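Indole-3-pyruvate decarboxylase (Azospirillum brasilense, PDB 2NXW) uses thiamine diphosphate and a magnesium ion to decarboxylate indole-3-pyruvate to indole-3-acetaldehyde, a step in auxin biosynthesis. Local coordinates at residues P269-Y274 against T284-E289; A166-A171 against V179-P184. All blocks are in the same frame, centred on the assembly; numbering follows the deposited sequence.

Interaction 1: P269-Y274 against T284-E289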
loop_
_atom_site.group_PDB
_atom_site.type_symbol
_atom_site.label_atom_id
_atom_site.label_comp_id
_atom_site.label_asym_id
_atom_site.label_seq_id
_atom_site.Cartn_x
_atom_site.Cartn_y
_atom_site.Cartn_z
ATOM N N PRO A 269 -30.798 -6.230 -34.110
ATOM C CA PRO A 269 -30.961 -5.987 -32.676
ATOM C C PRO A 269 -30.331 -7.070 -31.813
ATOM O O PRO A 269 -30.025 -8.159 -32.287
ATOM C CB PRO A 269 -32.478 -5.917 -32.520
ATOM C CG PRO A 269 -32.939 -6.952 -33.497
ATOM C CD PRO A 269 -32.066 -6.693 -34.710
ATOM N N PRO A 270 -30.113 -6.775 -30.526
ATOM C CA PRO A 270 -29.514 -7.762 -29.625
ATOM C C PRO A 270 -30.389 -9.006 -29.494
ATOM O O PRO A 270 -31.615 -8.909 -29.472
ATOM C CB PRO A 270 -29.411 -7.000 -28.307
ATOM C CG PRO A 270 -29.230 -5.585 -28.744
ATOM C CD PRO A 270 -30.254 -5.471 -29.854
ATOM N N LEU A 271 -29.750 -10.171 -29.419
ATOM C CA LEU A 271 -30.455 -11.436 -29.250
ATOM C C LEU A 271 -30.983 -11.494 -27.827
ATOM O O LEU A 271 -31.926 -12.229 -27.525
ATOM C CB LEU A 271 -29.501 -12.609 -29.481
ATOM C CG LEU A 271 -28.929 -12.759 -30.889
ATOM C CD1 LEU A 271 -27.720 -13.679 -30.860
ATOM C CD2 LEU A 271 -30.006 -13.300 -31.820
ATOM N N GLY A 272 -30.353 -10.712 -26.956
ATOM C CA GLY A 272 -30.737 -10.657 -25.559
ATOM C C GLY A 272 -29.681 -9.928 -24.757
ATOM O O GLY A 272 -28.730 -9.369 -25.319
ATOM N N THR A 273 -29.851 -9.932 -23.440
ATOM C CA THR A 273 -28.923 -9.284 -22.527
ATOM C C THR A 273 -28.180 -10.320 -21.696
ATOM O O THR A 273 -28.790 -11.155 -21.028
ATOM C CB THR A 273 -29.673 -8.332 -21.580
ATOM O OG1 THR A 273 -30.317 -7.315 -22.352
ATOM C CG2 THR A 273 -28.718 -7.686 -20.586
ATOM N N TYR A 274 -26.857 -10.269 -21.745
ATOM C CA TYR A 274 -26.042 -11.183 -20.962
ATOM C C TYR A 274 -25.911 -10.632 -19.536
ATOM O O TYR A 274 -25.537 -9.476 -19.349
ATOM C CB TYR A 274 -24.648 -11.309 -21.578
ATOM C CG TYR A 274 -23.683 -12.105 -20.730
ATOM C CD1 TYR A 274 -23.574 -13.485 -20.864
ATOM C CD2 TYR A 274 -22.888 -11.471 -19.776
ATOM C CE1 TYR A 274 -22.692 -14.217 -20.067
ATOM C CE2 TYR A 274 -22.012 -12.189 -18.979
ATOM C CZ TYR A 274 -21.918 -13.562 -19.132
ATOM O OH TYR A 274 -21.030 -14.263 -18.350
ATOM N N THR A 284 -26.024 -16.864 -22.499
ATOM C CA THR A 284 -24.849 -17.085 -21.665
ATOM C C THR A 284 -23.827 -17.963 -22.385
ATOM O O THR A 284 -22.636 -17.662 -22.396
ATOM C CB THR A 284 -25.249 -17.744 -20.327
ATOM O OG1 THR A 284 -26.115 -16.854 -19.616
ATOM C CG2 THR A 284 -24.020 -18.049 -19.477
ATOM N N ARG A 285 -24.306 -19.042 -22.995
ATOM C CA ARG A 285 -23.440 -19.970 -23.718
ATOM C C ARG A 285 -22.789 -19.288 -24.925
ATOM O O ARG A 285 -21.592 -19.448 -25.179
ATOM C CB ARG A 285 -24.258 -21.178 -24.183
ATOM C CG ARG A 285 -23.439 -22.282 -24.821
ATOM N N LEU A 286 -23.586 -18.534 -25.671
ATOM C CA LEU A 286 -23.073 -17.830 -26.845
ATOM C C LEU A 286 -21.899 -16.922 -26.474
ATOM O O LEU A 286 -20.864 -16.911 -27.144
ATOM C CB LEU A 286 -24.181 -16.984 -27.478
ATOM C CG LEU A 286 -23.766 -16.144 -28.687
ATOM C CD1 LEU A 286 -23.364 -17.064 -29.829
ATOM C CD2 LEU A 286 -24.914 -15.244 -29.111
ATOM N N VAL A 287 -22.073 -16.158 -25.403
ATOM C CA VAL A 287 -21.039 -15.239 -24.943
ATOM C C VAL A 287 -19.809 -15.940 -24.364
ATOM O O VAL A 287 -18.665 -15.655 -24.739
ATOM C CB VAL A 287 -21.611 -14.273 -23.868
ATOM C CG1 VAL A 287 -20.494 -13.451 -23.232
ATOM C CG2 VAL A 287 -22.634 -13.340 -24.508
ATOM N N GLU A 288 -20.043 -16.871 -23.450
ATOM C CA GLU A 288 -18.939 -17.557 -22.803
ATOM C C GLU A 288 -18.165 -18.538 -23.675
ATOM O O GLU A 288 -17.016 -18.860 -23.363
ATOM C CB GLU A 288 -19.453 -18.225 -21.525
ATOM C CG GLU A 288 -20.046 -17.189 -20.576
ATOM C CD GLU A 288 -20.575 -17.779 -19.287
ATOM O OE1 GLU A 288 -20.535 -19.019 -19.138
ATOM O OE2 GLU A 288 -21.032 -16.997 -18.423
ATOM N N GLU A 289 -18.762 -18.990 -24.774
ATOM C CA GLU A 289 -18.069 -19.914 -25.670
ATOM C C GLU A 289 -17.504 -19.206 -26.899
ATOM O O GLU A 289 -16.881 -19.835 -27.758
ATOM C CB GLU A 289 -19.008 -21.031 -26.126
ATOM C CG GLU A 289 -19.612 -21.830 -24.987
ATOM C CD GLU A 289 -20.295 -23.092 -25.468
ATOM O OE1 GLU A 289 -20.908 -23.062 -26.558
ATOM O OE2 GLU A 289 -20.224 -24.113 -24.749
#
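Tyr274 and Thr284 bring the backbones nearest, with 6.1 Å between their CA atoms, where the irregular segment 269-274 passes the last turns of helix 281-288. The loop segment runs beside strand 253-255, outermost within this chain in the central domain's mixed sheet, and backbone hydrogen bonds of Leu271, Gly272 and Tyr274 tie it there. A chi1 of 173° swings the Tyr274 ring away from its own backbone N and across to the helix. Val287 lies against one face: CG1 stands 4.1 Å from the ring centroid in a CH-pi contact, displaced toward the rim, while Val287 CB comes 3.7 Å from Tyr274 CD1. Thr284 borders the ring edge, its CA 3.9 Å from Tyr274 CD1. Nearer the loop's start, Leu271 CD1 meets Leu286 CD2 at 3.7 Å, the two side chains crossing at about a right angle. Met228 of strand 225-229 also touches both Tyr274 and Val287. The phenol donates to Glu288, OH to OE2 2.7 Å; OE2 sits in the ring plane and accepts through its anti lone pair, with ring and carboxylate 67° apart. This bond satisfies a buried tyrosine's hydroxyl and would probably favour the charged form of Glu288, whose side chain also touches Lys311.

Interaction 2: A166-A171 against V179-P184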
loop_
_atom_site.group_PDB
_atom_site.type_symbol
_atom_site.label_atom_id
_atom_site.label_comp_id
_atom_site.label_asym_id
_atom_site.label_seq_id
_atom_site.Cartn_x
_atom_site.Cartn_y
_atom_site.Cartn_z
ATOM N N ALA A 166 -12.254 23.533 -17.009
ATOM C CA ALA A 166 -12.323 22.885 -18.310
ATOM C C ALA A 166 -11.584 21.549 -18.291
ATOM O O ALA A 166 -12.045 20.567 -18.877
ATOM C CB ALA A 166 -11.729 23.800 -19.394
ATOM N N ARG A 167 -10.442 21.504 -17.611
ATOM C CA ARG A 167 -9.673 20.267 -17.544
ATOM C C ARG A 167 -10.441 19.168 -16.800
ATOM O O ARG A 167 -10.549 18.036 -17.274
ATOM C CB ARG A 167 -8.331 20.496 -16.838
ATOM C CG ARG A 167 -7.530 19.207 -16.616
ATOM C CD ARG A 167 -6.227 19.447 -15.854
ATOM N NE ARG A 167 -6.418 19.847 -14.459
ATOM C CZ ARG A 167 -6.782 19.020 -13.482
ATOM N NH1 ARG A 167 -6.998 17.741 -13.745
ATOM N NH2 ARG A 167 -6.912 19.473 -12.242
ATOM N N VAL A 168 -10.973 19.516 -15.640
ATOM C CA VAL A 168 -11.695 18.543 -14.835
ATOM C C VAL A 168 -13.014 18.101 -15.464
ATOM O O VAL A 168 -13.309 16.898 -15.491
ATOM C CB VAL A 168 -11.912 19.091 -13.417
ATOM C CG1 VAL A 168 -12.785 18.137 -12.598
ATOM C CG2 VAL A 168 -10.553 19.249 -12.729
ATOM N N LEU A 169 -13.810 19.043 -15.965
ATOM C CA LEU A 169 -15.066 18.657 -16.592
ATOM C C LEU A 169 -14.764 17.874 -17.861
ATOM O O LEU A 169 -15.509 16.966 -18.233
ATOM C CB LEU A 169 -15.924 19.877 -16.917
ATOM C CG LEU A 169 -16.341 20.719 -15.713
ATOM C CD1 LEU A 169 -17.361 21.748 -16.167
ATOM C CD2 LEU A 169 -16.936 19.816 -14.617
ATOM N N GLY A 170 -13.658 18.222 -18.520
ATOM C CA GLY A 170 -13.272 17.529 -19.732
ATOM C C GLY A 170 -12.915 16.087 -19.444
ATOM O O GLY A 170 -13.191 15.202 -20.254
ATOM N N ALA A 171 -12.297 15.848 -18.289
ATOM C CA ALA A 171 -11.916 14.497 -17.885
ATOM C C ALA A 171 -13.179 13.671 -17.597
ATOM O O ALA A 171 -13.245 12.495 -17.941
ATOM C CB ALA A 171 -11.029 14.552 -16.642
ATOM N N VAL A 179 -15.904 13.425 -11.041
ATOM C CA VAL A 179 -14.772 14.315 -10.802
ATOM C C VAL A 179 -15.074 15.124 -9.545
ATOM O O VAL A 179 -16.229 15.202 -9.095
ATOM C CB VAL A 179 -14.506 15.261 -11.995
ATOM C CG1 VAL A 179 -13.991 14.460 -13.179
ATOM C CG2 VAL A 179 -15.780 16.029 -12.365
ATOM N N TYR A 180 -14.035 15.739 -8.985
ATOM C CA TYR A 180 -14.145 16.490 -7.747
ATOM C C TYR A 180 -13.630 17.928 -7.833
ATOM O O TYR A 180 -12.503 18.163 -8.266
ATOM C CB TYR A 180 -13.355 15.733 -6.667
ATOM C CG TYR A 180 -13.329 16.396 -5.310
ATOM C CD1 TYR A 180 -14.478 16.478 -4.537
ATOM C CD2 TYR A 180 -12.139 16.928 -4.789
ATOM C CE1 TYR A 180 -14.461 17.065 -3.283
ATOM C CE2 TYR A 180 -12.111 17.520 -3.535
ATOM C CZ TYR A 180 -13.274 17.589 -2.786
ATOM O OH TYR A 180 -13.251 18.199 -1.553
ATOM N N LEU A 181 -14.464 18.879 -7.420
ATOM C CA LEU A 181 -14.089 20.289 -7.413
ATOM C C LEU A 181 -14.307 20.814 -6.005
ATOM O O LEU A 181 -15.401 20.698 -5.455
ATOM C CB LEU A 181 -14.944 21.095 -8.399
ATOM C CG LEU A 181 -14.700 20.780 -9.878
ATOM C CD1 LEU A 181 -15.712 21.527 -10.752
ATOM C CD2 LEU A 181 -13.267 21.183 -10.255
ATOM N N GLU A 182 -13.259 21.391 -5.423
ATOM C CA GLU A 182 -13.305 21.930 -4.072
ATOM C C GLU A 182 -13.198 23.449 -4.212
ATOM O O GLU A 182 -12.259 23.952 -4.829
ATOM C CB GLU A 182 -12.120 21.343 -3.292
ATOM C CG GLU A 182 -12.078 21.611 -1.813
ATOM C CD GLU A 182 -10.960 20.827 -1.154
ATOM O OE1 GLU A 182 -11.119 19.601 -0.951
ATOM O OE2 GLU A 182 -9.912 21.432 -0.853
ATOM N N ILE A 183 -14.163 24.175 -3.659
ATOM C CA ILE A 183 -14.177 25.631 -3.776
ATOM C C ILE A 183 -14.129 26.367 -2.436
ATOM O O ILE A 183 -15.112 26.382 -1.694
ATOM C CB ILE A 183 -15.445 26.113 -4.531
ATOM C CG1 ILE A 183 -15.594 25.351 -5.852
ATOM C CG2 ILE A 183 -15.355 27.614 -4.796
ATOM C CD1 ILE A 183 -16.829 25.740 -6.651
ATOM N N PRO A 184 -12.973 26.977 -2.100
ATOM C CA PRO A 184 -12.845 27.720 -0.839
ATOM C C PRO A 184 -13.975 28.763 -0.837
ATOM O O PRO A 184 -14.230 29.400 -1.857
ATOM C CB PRO A 184 -11.460 28.354 -0.960
ATOM C CG PRO A 184 -10.695 27.332 -1.759
ATOM C CD PRO A 184 -11.692 26.939 -2.832
#
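Chi1 of 175° in Val168 sets CG1 opposite the backbone N and aims that methyl at Val179, while Leu181, with CG anti to its carbonyl carbon (chi1 -68°), extends CD2 to the same methyl. The contact packs the helix of a beta-alpha-beta unit, strand 152-154, helix 161-175, strand 179-184, onto the returning strand in the parallel sheet of the N-terminal thiamine diphosphate-binding domain. Helix and strand axes run nearly antiparallel at 156° and approach to 8.5 Å. Val168 slides past Val179 and Leu181 in the opposite direction, its CG1 3.9 Å from Leu181 CD2. Val179 CG1 also rests in van der Waals contact on the helix backbone, 3.4 Å from Val168 O. Leu169 CB leaves the helix away from the strand, but CD2 curls back to 4.4 Å from Leu181 CD1; helix 23-33 packs on both leucines, Ala30 and Leu31 touching Leu169 and Leu27 touching Leu181. Across the sheet, Tyr180 turns from the helix, stacks with Phe145 and donates to the anti lone pair of Glu182, OH to OE1 2.6 Å; Gln141 NE2 bonds the same hydroxyl. Every touching residue is buried, and the tightest approach is Val168 CG1 to Val179 CB at 3.4 Å, closer than usual for two carbons.

Interaction 2 comes first along the chain and belongs to the N-terminal domain; interaction 1 lies wholly in the central domain. Their centres are 38 Å apart, on opposite sides of the chain's centre, and their nearest atoms stay about 25 Å from each other, so the two do not touch. In interaction 2 the side chain of Tyr180 is about 14 Å from a bound thiamine diphosphate and about 12 Å from that of Glu68, which lines a cofactor pocket. Interaction 1 lies away from the annotated sites but close to a subunit boundary, where the backbone O of Glu288 accepts a hydrogen bond from Arg315 of the second subunit.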